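Local coordinates for protein PEPTIDE N-myristoyltransferase (Saccharomyces cerevisiae, PDB 1IIC) that catalyses the transfer of the myristoyl group from myristoyl-CoA to the N-terminal glycine of protein and peptide substrates, at residues Y82-F87 with L273-I278; A218-T223 with A351-K356; L347-C352 with D376-G381. All blocks are in the same frame, centred on the assembly; numbering follows the deposited sequence.

How the contacts relate
Contacts 2 and 3 grip the same element, helix 334-357, and share A351 and C352; their centres lie about 9 Å apart. Contact 3 is the buried one of the two, an apolar seat, with one sulfur-aromatic contact, for a turn, whereas contact 2 is only partly buried and sets the side chain of I353 against backbone carbonyls of a surface loop. Contact 1 stands apart, its centre about 21 Å from that of contact 2, and joins the N-terminal and C-terminal halves of the protein. It is mostly buried, yet carries charge at its edge: a salt-bridge cluster that neither of the others has across its segments, beside an apolar valine-phenylalanine contact.

Contact 1. Residues Y82-F87 with L273-I278; sequences YTKEFF and LDKQVI
The first turn of helix 84-91 runs past the irregular segment 273-278, and the two backbones come nearest at F86 and V277, whose CA atoms are 5.9 Å apart. T83 sits at the N-cap: its OG1 accepts from F86 N at 3.0 Å, with an N-H...O angle of 158°, and fixes the start of the helix where V277 packs. V277 splits its two methyl groups between neighbouring helix residues. With CG1 anti to the backbone N (chi1 -179°), that branch reaches the F86 ring, CG1 lying 3.8 Å from F86 CD1 in an oblique approach. The other branch, CG2, rests on the helix backbone 3.7 Å from F86 N and also touches E85 CB. At the other end of the contact the chemistry turns polar. E85 bends at chi2 (74°), turning its carboxylate back over the start of the helix, beside T83, while CB and CG lie near the carbonyl oxygen of K275. OE2 of E85 is shared by two ammonium groups: K84 NZ at 3.3 Å within the helix turn, and K275 NZ across the contact at 3.7 Å, a long salt bridge. The lysine nitrogens stand 4.0 Å from each other, a closeness that the carboxylate probably offsets. Away from the charges, F86 continues inward to Y297 and L299 of strand 290-303, and W89 from the next helical turn also packs on V277. A backbone hydrogen bond between V277 and S298 ties the loop to that strand just before strand 278-284 begins. The arrangement is a capped helix N-terminus docked on the lead-in to a strand, joining the N-terminal and C-terminal halves of the N-myristoyltransferase fold, halves whose sequences both belong to the acetyltransferase clan.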
loop_
_atom_site.group_PDB
_atom_site.type_symbol
_atom_site.label_atom_id
_atom_site.label_comp_id
_atom_site.label_asym_id
_atom_site.label_seq_id
_atom_site.Cartn_x
_atom_site.Cartn_y
_atom_site.Cartn_z
ATOM N N TYR A 82 2.937 -12.959 6.040
ATOM C CA TYR A 82 1.533 -12.644 5.859
ATOM C C TYR A 82 0.793 -13.594 6.777
ATOM O O TYR A 82 1.235 -14.716 6.994
ATOM C CB TYR A 82 1.089 -12.877 4.415
ATOM C CG TYR A 82 1.606 -11.859 3.429
ATOM C CD1 TYR A 82 2.809 -12.061 2.747
ATOM C CD2 TYR A 82 0.894 -10.683 3.179
ATOM C CE1 TYR A 82 3.292 -11.113 1.837
ATOM C CE2 TYR A 82 1.365 -9.729 2.277
ATOM C CZ TYR A 82 2.562 -9.948 1.608
ATOM O OH TYR A 82 3.015 -9.011 0.709
ATOM N N THR A 83 -0.332 -13.148 7.316
ATOM C CA THR A 83 -1.106 -13.959 8.241
ATOM C C THR A 83 -2.542 -14.080 7.779
ATOM O O THR A 83 -2.961 -13.386 6.858
ATOM C CB THR A 83 -1.128 -13.316 9.615
ATOM O OG1 THR A 83 -1.575 -11.961 9.480
ATOM C CG2 THR A 83 0.259 -13.328 10.239
ATOM N N LYS A 84 -3.302 -14.953 8.428
ATOM C CA LYS A 84 -4.697 -15.108 8.064
ATOM C C LYS A 84 -5.413 -13.808 8.407
ATOM O O LYS A 84 -6.315 -13.388 7.688
ATOM C CB LYS A 84 -5.339 -16.289 8.803
ATOM C CG LYS A 84 -5.217 -16.265 10.310
ATOM C CD LYS A 84 -6.169 -17.294 10.916
ATOM C CE LYS A 84 -6.010 -17.410 12.423
ATOM N NZ LYS A 84 -4.665 -17.924 12.785
ATOM N N GLU A 85 -4.993 -13.165 9.495
ATOM C CA GLU A 85 -5.597 -11.890 9.896
ATOM C C GLU A 85 -5.333 -10.815 8.841
ATOM O O GLU A 85 -6.237 -10.074 8.453
ATOM C CB GLU A 85 -5.028 -11.402 11.228
ATOM C CG GLU A 85 -5.301 -12.296 12.416
ATOM C CD GLU A 85 -4.465 -13.547 12.405
ATOM O OE1 GLU A 85 -3.267 -13.466 12.053
ATOM O OE2 GLU A 85 -5.001 -14.612 12.765
ATOM N N PHE A 86 -4.093 -10.729 8.372
ATOM C CA PHE A 86 -3.755 -9.731 7.368
ATOM C C PHE A 86 -4.625 -9.855 6.127
ATOM O O PHE A 86 -5.183 -8.859 5.653
ATOM C CB PHE A 86 -2.287 -9.827 6.951
ATOM C CG PHE A 86 -1.862 -8.729 6.014
ATOM C CD1 PHE A 86 -1.545 -7.470 6.503
ATOM C CD2 PHE A 86 -1.814 -8.942 4.639
ATOM C CE1 PHE A 86 -1.186 -6.439 5.640
ATOM C CE2 PHE A 86 -1.457 -7.916 3.766
ATOM C CZ PHE A 86 -1.142 -6.664 4.267
ATOM N N PHE A 87 -4.749 -11.069 5.595
ATOM C CA PHE A 87 -5.553 -11.274 4.395
ATOM C C PHE A 87 -7.052 -11.200 4.619
ATOM O O PHE A 87 -7.791 -10.879 3.693
ATOM C CB PHE A 87 -5.182 -12.593 3.710
ATOM C CG PHE A 87 -3.893 -12.521 2.924
ATOM C CD1 PHE A 87 -2.910 -13.491 3.080
ATOM C CD2 PHE A 87 -3.667 -11.479 2.030
ATOM C CE1 PHE A 87 -1.715 -13.428 2.355
ATOM C CE2 PHE A 87 -2.473 -11.408 1.299
ATOM C CZ PHE A 87 -1.498 -12.385 1.464
ATOM N N LEU A 273 -2.698 -8.203 20.627
ATOM C CA LEU A 273 -1.854 -7.111 20.174
ATOM C C LEU A 273 -0.935 -7.563 19.049
ATOM O O LEU A 273 -0.805 -6.883 18.032
ATOM C CB LEU A 273 -1.006 -6.563 21.323
ATOM C CG LEU A 273 -0.070 -5.418 20.922
ATOM C CD1 LEU A 273 -0.890 -4.262 20.362
ATOM C CD2 LEU A 273 0.747 -4.961 22.128
ATOM N N ASP A 274 -0.313 -8.723 19.243
ATOM C CA ASP A 274 0.626 -9.288 18.281
ATOM C C ASP A 274 0.003 -9.830 16.988
ATOM O O ASP A 274 0.709 -10.376 16.138
ATOM C CB ASP A 274 1.444 -10.389 18.968
ATOM C CG ASP A 274 0.599 -11.597 19.345
ATOM O OD1 ASP A 274 -0.584 -11.423 19.722
ATOM O OD2 ASP A 274 1.127 -12.724 19.273
ATOM N N LYS A 275 -1.309 -9.683 16.834
ATOM C CA LYS A 275 -1.983 -10.150 15.624
ATOM C C LYS A 275 -2.799 -9.046 14.945
ATOM O O LYS A 275 -3.207 -9.185 13.785
ATOM C CB LYS A 275 -2.892 -11.339 15.949
ATOM C CG LYS A 275 -2.170 -12.689 16.044
ATOM C CD LYS A 275 -3.085 -13.737 16.678
ATOM C CE LYS A 275 -2.500 -15.140 16.609
ATOM N NZ LYS A 275 -2.502 -15.665 15.211
ATOM N N GLN A 276 -3.030 -7.952 15.665
ATOM C CA GLN A 276 -3.793 -6.821 15.136
ATOM C C GLN A 276 -3.180 -6.302 13.838
ATOM O O GLN A 276 -1.968 -6.121 13.750
ATOM C CB GLN A 276 -3.831 -5.689 16.160
ATOM C CG GLN A 276 -4.909 -4.652 15.889
ATOM C CD GLN A 276 -4.859 -3.493 16.869
ATOM O OE1 GLN A 276 -4.621 -3.689 18.064
ATOM N NE2 GLN A 276 -5.094 -2.275 16.367
ATOM N N VAL A 277 -4.020 -6.045 12.840
ATOM C CA VAL A 277 -3.542 -5.561 11.547
ATOM C C VAL A 277 -3.647 -4.050 11.326
ATOM O O VAL A 277 -2.646 -3.391 11.057
ATOM C CB VAL A 277 -4.272 -6.269 10.395
ATOM C CG1 VAL A 277 -3.741 -5.767 9.052
ATOM C CG2 VAL A 277 -4.088 -7.779 10.523
ATOM N N ILE A 278 -4.854 -3.503 11.433
ATOM C CA ILE A 278 -5.063 -2.073 11.231
ATOM C C ILE A 278 -5.141 -1.327 12.568
ATOM O O ILE A 278 -5.786 -1.791 13.510
ATOM C CB ILE A 278 -6.351 -1.825 10.407
ATOM C CG1 ILE A 278 -6.455 -0.349 10.012
ATOM C CG2 ILE A 278 -7.574 -2.243 11.218
ATOM C CD1 ILE A 278 -5.313 0.158 9.148
#

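Contact 2. Residues A218-T223 with A351-K356; sequences ALPAKT and ACILAK
Helix 334-357 of the C-terminal half is overlaid near its C-terminal end by the loop that leads from helix 210-217 to strand 228-230, and I353 is the residue on which that loop settles. The side chain of I353 points into the bend of the loop. CG1 stands anti to the carbonyl carbon, beside the backbone N (chi1 -73°), and lies against P220 O; the chain then extends until CD1 is 3.4 Å from K222 O. P220 crosses this end at about a right angle, its CB 4.1 Å from I353 CD1. The branch methyl CG2 takes the other part of the bend, 3.7 Å from A221 O. Much of what the isoleucine meets is backbone: the carbonyl oxygens of P220, A221 and K222. On one flank L219 lowers CD2 onto the preceding helix residue, 3.8 Å from C352 CB and also against C352 O; its CB comes only loosely near CD of K356, whose NZ is hydrogen-bonded to L191 O. At the far end T223 CG2 nestles among the branches of L354, 3.6 Å from CG. One polar tie lies just past the segment, where N357 ND2 donates to A221 O. This is a non-regular loop laid over a flank of the helix that it partly buries, with a single isoleucine inserted in its bend, in the C-terminal part of the N-myristoyltransferase fold.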
loop_
_atom_site.group_PDB
_atom_site.type_symbol
_atom_site.label_atom_id
_atom_site.label_comp_id
_atom_site.label_asym_id
_atom_site.label_seq_id
_atom_site.Cartn_x
_atom_site.Cartn_y
_atom_site.Cartn_z
ATOM N N ALA A 218 15.752 7.275 19.964
ATOM C CA ALA A 218 14.940 7.054 21.159
ATOM C C ALA A 218 13.653 7.877 21.048
ATOM O O ALA A 218 13.665 9.019 20.576
ATOM C CB ALA A 218 15.713 7.462 22.400
ATOM N N LEU A 219 12.552 7.285 21.504
ATOM C CA LEU A 219 11.234 7.901 21.430
ATOM C C LEU A 219 10.536 7.979 22.785
ATOM O O LEU A 219 10.802 7.179 23.679
ATOM C CB LEU A 219 10.369 7.068 20.483
ATOM C CG LEU A 219 9.737 7.658 19.228
ATOM C CD1 LEU A 219 10.686 8.590 18.530
ATOM C CD2 LEU A 219 9.321 6.509 18.331
ATOM N N PRO A 220 9.629 8.953 22.952
ATOM C CA PRO A 220 8.913 9.076 24.225
ATOM C C PRO A 220 8.004 7.859 24.353
ATOM O O PRO A 220 7.681 7.217 23.355
ATOM C CB PRO A 220 8.114 10.359 24.053
ATOM C CG PRO A 220 8.936 11.151 23.071
ATOM C CD PRO A 220 9.356 10.108 22.081
ATOM N N ALA A 221 7.588 7.547 25.575
ATOM C CA ALA A 221 6.720 6.403 25.820
ATOM C C ALA A 221 5.233 6.708 25.597
ATOM O O ALA A 221 4.467 5.823 25.220
ATOM C CB ALA A 221 6.939 5.888 27.257
ATOM N N LYS A 222 4.825 7.952 25.819
ATOM C CA LYS A 222 3.416 8.322 25.660
ATOM C C LYS A 222 3.172 9.363 24.556
ATOM O O LYS A 222 4.046 10.163 24.238
ATOM C CB LYS A 222 2.879 8.851 26.998
ATOM C CG LYS A 222 2.910 7.825 28.129
ATOM C CD LYS A 222 1.921 6.693 27.863
ATOM C CE LYS A 222 2.021 5.589 28.909
ATOM N NZ LYS A 222 0.889 4.623 28.776
ATOM N N THR A 223 1.978 9.351 23.977
ATOM C CA THR A 223 1.656 10.306 22.917
ATOM C C THR A 223 1.502 11.706 23.491
ATOM O O THR A 223 1.383 11.862 24.703
ATOM C CB THR A 223 0.372 9.910 22.180
ATOM O OG1 THR A 223 -0.698 9.745 23.123
ATOM C CG2 THR A 223 0.603 8.620 21.410
ATOM N N ALA A 351 2.195 8.812 16.067
ATOM C CA ALA A 351 1.990 7.578 15.324
ATOM C C ALA A 351 3.208 6.682 15.533
ATOM O O ALA A 351 3.063 5.487 15.709
ATOM C CB ALA A 351 1.798 7.874 13.849
ATOM N N CYS A 352 4.405 7.265 15.522
ATOM C CA CYS A 352 5.622 6.486 15.732
ATOM C C CYS A 352 5.651 5.941 17.151
ATOM O O CYS A 352 6.151 4.833 17.402
ATOM C CB CYS A 352 6.871 7.343 15.496
ATOM S SG CYS A 352 7.132 7.855 13.796
ATOM N N ILE A 353 5.127 6.736 18.080
ATOM C CA ILE A 353 5.072 6.338 19.480
ATOM C C ILE A 353 4.096 5.180 19.628
ATOM O O ILE A 353 4.374 4.204 20.331
ATOM C CB ILE A 353 4.628 7.519 20.372
ATOM C CG1 ILE A 353 5.771 8.529 20.477
ATOM C CG2 ILE A 353 4.229 7.023 21.759
ATOM C CD1 ILE A 353 5.354 9.876 21.062
ATOM N N LEU A 354 2.953 5.280 18.960
ATOM C CA LEU A 354 1.961 4.216 19.031
ATOM C C LEU A 354 2.437 2.944 18.328
ATOM O O LEU A 354 2.172 1.841 18.797
ATOM C CB LEU A 354 0.640 4.692 18.429
ATOM C CG LEU A 354 -0.051 5.722 19.310
ATOM C CD1 LEU A 354 -1.008 6.583 18.499
ATOM C CD2 LEU A 354 -0.777 4.975 20.426
ATOM N N ALA A 355 3.140 3.096 17.207
ATOM C CA ALA A 355 3.647 1.931 16.471
ATOM C C ALA A 355 4.742 1.243 17.273
ATOM O O ALA A 355 4.801 0.013 17.333
ATOM C CB ALA A 355 4.194 2.360 15.117
ATOM N N LYS A 356 5.614 2.031 17.895
ATOM C CA LYS A 356 6.675 1.435 18.687
ATOM C C LYS A 356 6.084 0.719 19.898
ATOM O O LYS A 356 6.499 -0.397 20.224
ATOM C CB LYS A 356 7.687 2.470 19.171
ATOM C CG LYS A 356 8.751 1.805 20.040
ATOM C CD LYS A 356 9.815 2.743 20.528
ATOM C CE LYS A 356 10.797 1.965 21.398
ATOM N NZ LYS A 356 11.252 0.730 20.687
#

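Contact 3. Residues L347-C352 with D376-G381; sequences LIYDAC and DDLKFG
L378 reaches out from its turn toward I348 and Y349 of helix 334-357. Its CB lies in the plane of the F380 ring, at the edge, so the leucine and the ring of F380 are packed together within the loop. CG stands anti to the carbonyl carbon (chi1 -66°) and forks there. CD1 goes to I348, 3.6 Å from CB and 3.7 Å from CG2, the side chains crossing at about a right angle; CD2 goes to Y349, 3.8 Å from CD1 of the ring and a little farther from its CB. The residue is carried by a type I beta turn from D376 to K379, closed by K379 N donating to D376 O, in the connection between strands 362-366 and 381-392 of the mixed sheet. L378 O accepts from R189 NE of the neighbouring strand 182-190. F380 makes the second approach: its CZ lies 4.1 Å from I348 CG2 and 3.9 Å from C352 SG. The sulfur sits 4.9 Å from the centroid of the F380 ring and 57° off its normal, an oblique sulfur-aromatic contact, and F363 also packs on C352.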
loop_
_atom_site.group_PDB
_atom_site.type_symbol
_atom_site.label_atom_id
_atom_site.label_comp_id
_atom_site.label_asym_id
_atom_site.label_seq_id
_atom_site.Cartn_x
_atom_site.Cartn_y
_atom_site.Cartn_z
ATOM N N LEU A 347 1.003 14.757 14.877
ATOM C CA LEU A 347 0.258 13.513 14.730
ATOM C C LEU A 347 1.134 12.307 14.372
ATOM O O LEU A 347 1.015 11.233 14.973
ATOM C CB LEU A 347 -0.820 13.672 13.653
ATOM C CG LEU A 347 -1.984 14.627 13.906
ATOM C CD1 LEU A 347 -2.970 14.511 12.764
ATOM C CD2 LEU A 347 -2.679 14.293 15.218
ATOM N N ILE A 348 2.021 12.477 13.396
ATOM C CA ILE A 348 2.851 11.360 12.976
ATOM C C ILE A 348 3.931 11.007 13.999
ATOM O O ILE A 348 4.428 9.883 14.017
ATOM C CB ILE A 348 3.444 11.629 11.572
ATOM C CG1 ILE A 348 2.290 11.884 10.592
ATOM C CG2 ILE A 348 4.259 10.418 11.084
ATOM C CD1 ILE A 348 1.224 10.781 10.571
ATOM N N TYR A 349 4.281 11.957 14.861
ATOM C CA TYR A 349 5.270 11.695 15.907
ATOM C C TYR A 349 4.594 10.757 16.918
ATOM O O TYR A 349 5.211 9.844 17.455
ATOM C CB TYR A 349 5.678 12.996 16.594
ATOM C CG TYR A 349 6.785 12.841 17.614
ATOM C CD1 TYR A 349 8.069 12.477 17.222
ATOM C CD2 TYR A 349 6.563 13.121 18.962
ATOM C CE1 TYR A 349 9.122 12.404 18.149
ATOM C CE2 TYR A 349 7.609 13.054 19.904
ATOM C CZ TYR A 349 8.882 12.697 19.484
ATOM O OH TYR A 349 9.924 12.650 20.385
ATOM N N ASP A 350 3.315 11.000 17.173
ATOM C CA ASP A 350 2.538 10.155 18.072
ATOM C C ASP A 350 2.307 8.800 17.392
ATOM O O ASP A 350 2.231 7.767 18.051
ATOM C CB ASP A 350 1.195 10.815 18.389
ATOM C CG ASP A 350 1.323 11.918 19.432
ATOM O OD1 ASP A 350 0.317 12.606 19.711
ATOM O OD2 ASP A 350 2.438 12.095 19.978
ATOM N N ALA A 351 2.195 8.812 16.067
ATOM C CA ALA A 351 1.990 7.578 15.324
ATOM C C ALA A 351 3.208 6.682 15.533
ATOM O O ALA A 351 3.063 5.487 15.709
ATOM C CB ALA A 351 1.798 7.874 13.849
ATOM N N CYS A 352 4.405 7.265 15.522
ATOM C CA CYS A 352 5.622 6.486 15.732
ATOM C C CYS A 352 5.651 5.941 17.151
ATOM O O CYS A 352 6.151 4.833 17.402
ATOM C CB CYS A 352 6.871 7.343 15.496
ATOM S SG CYS A 352 7.132 7.855 13.796
ATOM N N ASP A 376 11.466 14.023 6.860
ATOM C CA ASP A 376 12.813 14.312 7.376
ATOM C C ASP A 376 12.863 14.737 8.847
ATOM O O ASP A 376 13.719 14.279 9.609
ATOM C CB ASP A 376 13.498 15.396 6.537
ATOM C CG ASP A 376 13.767 14.952 5.111
ATOM O OD1 ASP A 376 14.294 13.829 4.917
ATOM O OD2 ASP A 376 13.453 15.738 4.188
ATOM N N ASP A 377 11.952 15.615 9.245
ATOM C CA ASP A 377 11.926 16.083 10.620
ATOM C C ASP A 377 11.671 14.966 11.623
ATOM O O ASP A 377 12.151 15.019 12.755
ATOM C CB ASP A 377 10.870 17.170 10.784
ATOM C CG ASP A 377 11.183 18.402 9.964
ATOM O OD1 ASP A 377 12.371 18.603 9.625
ATOM O OD2 ASP A 377 10.250 19.179 9.662
ATOM N N LEU A 378 10.927 13.948 11.202
ATOM C CA LEU A 378 10.603 12.844 12.091
ATOM C C LEU A 378 11.556 11.672 11.921
ATOM O O LEU A 378 11.312 10.571 12.413
ATOM C CB LEU A 378 9.147 12.418 11.878
ATOM C CG LEU A 378 8.160 13.512 12.300
ATOM C CD1 LEU A 378 6.722 13.012 12.152
ATOM C CD2 LEU A 378 8.438 13.902 13.759
ATOM N N LYS A 379 12.646 11.925 11.206
ATOM C CA LYS A 379 13.698 10.938 11.004
ATOM C C LYS A 379 13.384 9.699 10.173
ATOM O O LYS A 379 13.924 8.624 10.434
ATOM C CB LYS A 379 14.263 10.530 12.372
ATOM C CG LYS A 379 14.673 11.749 13.197
ATOM C CD LYS A 379 15.130 11.403 14.609
ATOM C CE LYS A 379 15.455 12.689 15.371
ATOM N NZ LYS A 379 15.675 12.457 16.815
ATOM N N PHE A 380 12.502 9.835 9.188
ATOM C CA PHE A 380 12.227 8.711 8.306
ATOM C C PHE A 380 13.400 8.791 7.345
ATOM O O PHE A 380 13.480 9.712 6.539
ATOM C CB PHE A 380 10.919 8.892 7.527
ATOM C CG PHE A 380 9.689 8.653 8.340
ATOM C CD1 PHE A 380 9.265 9.586 9.280
ATOM C CD2 PHE A 380 8.970 7.475 8.192
ATOM C CE1 PHE A 380 8.134 9.343 10.066
ATOM C CE2 PHE A 380 7.843 7.222 8.967
ATOM C CZ PHE A 380 7.421 8.154 9.906
ATOM N N GLY A 381 14.323 7.842 7.452
ATOM C CA GLY A 381 15.491 7.851 6.590
ATOM C C GLY A 381 15.217 7.388 5.174
ATOM O O GLY A 381 14.336 6.562 4.942
#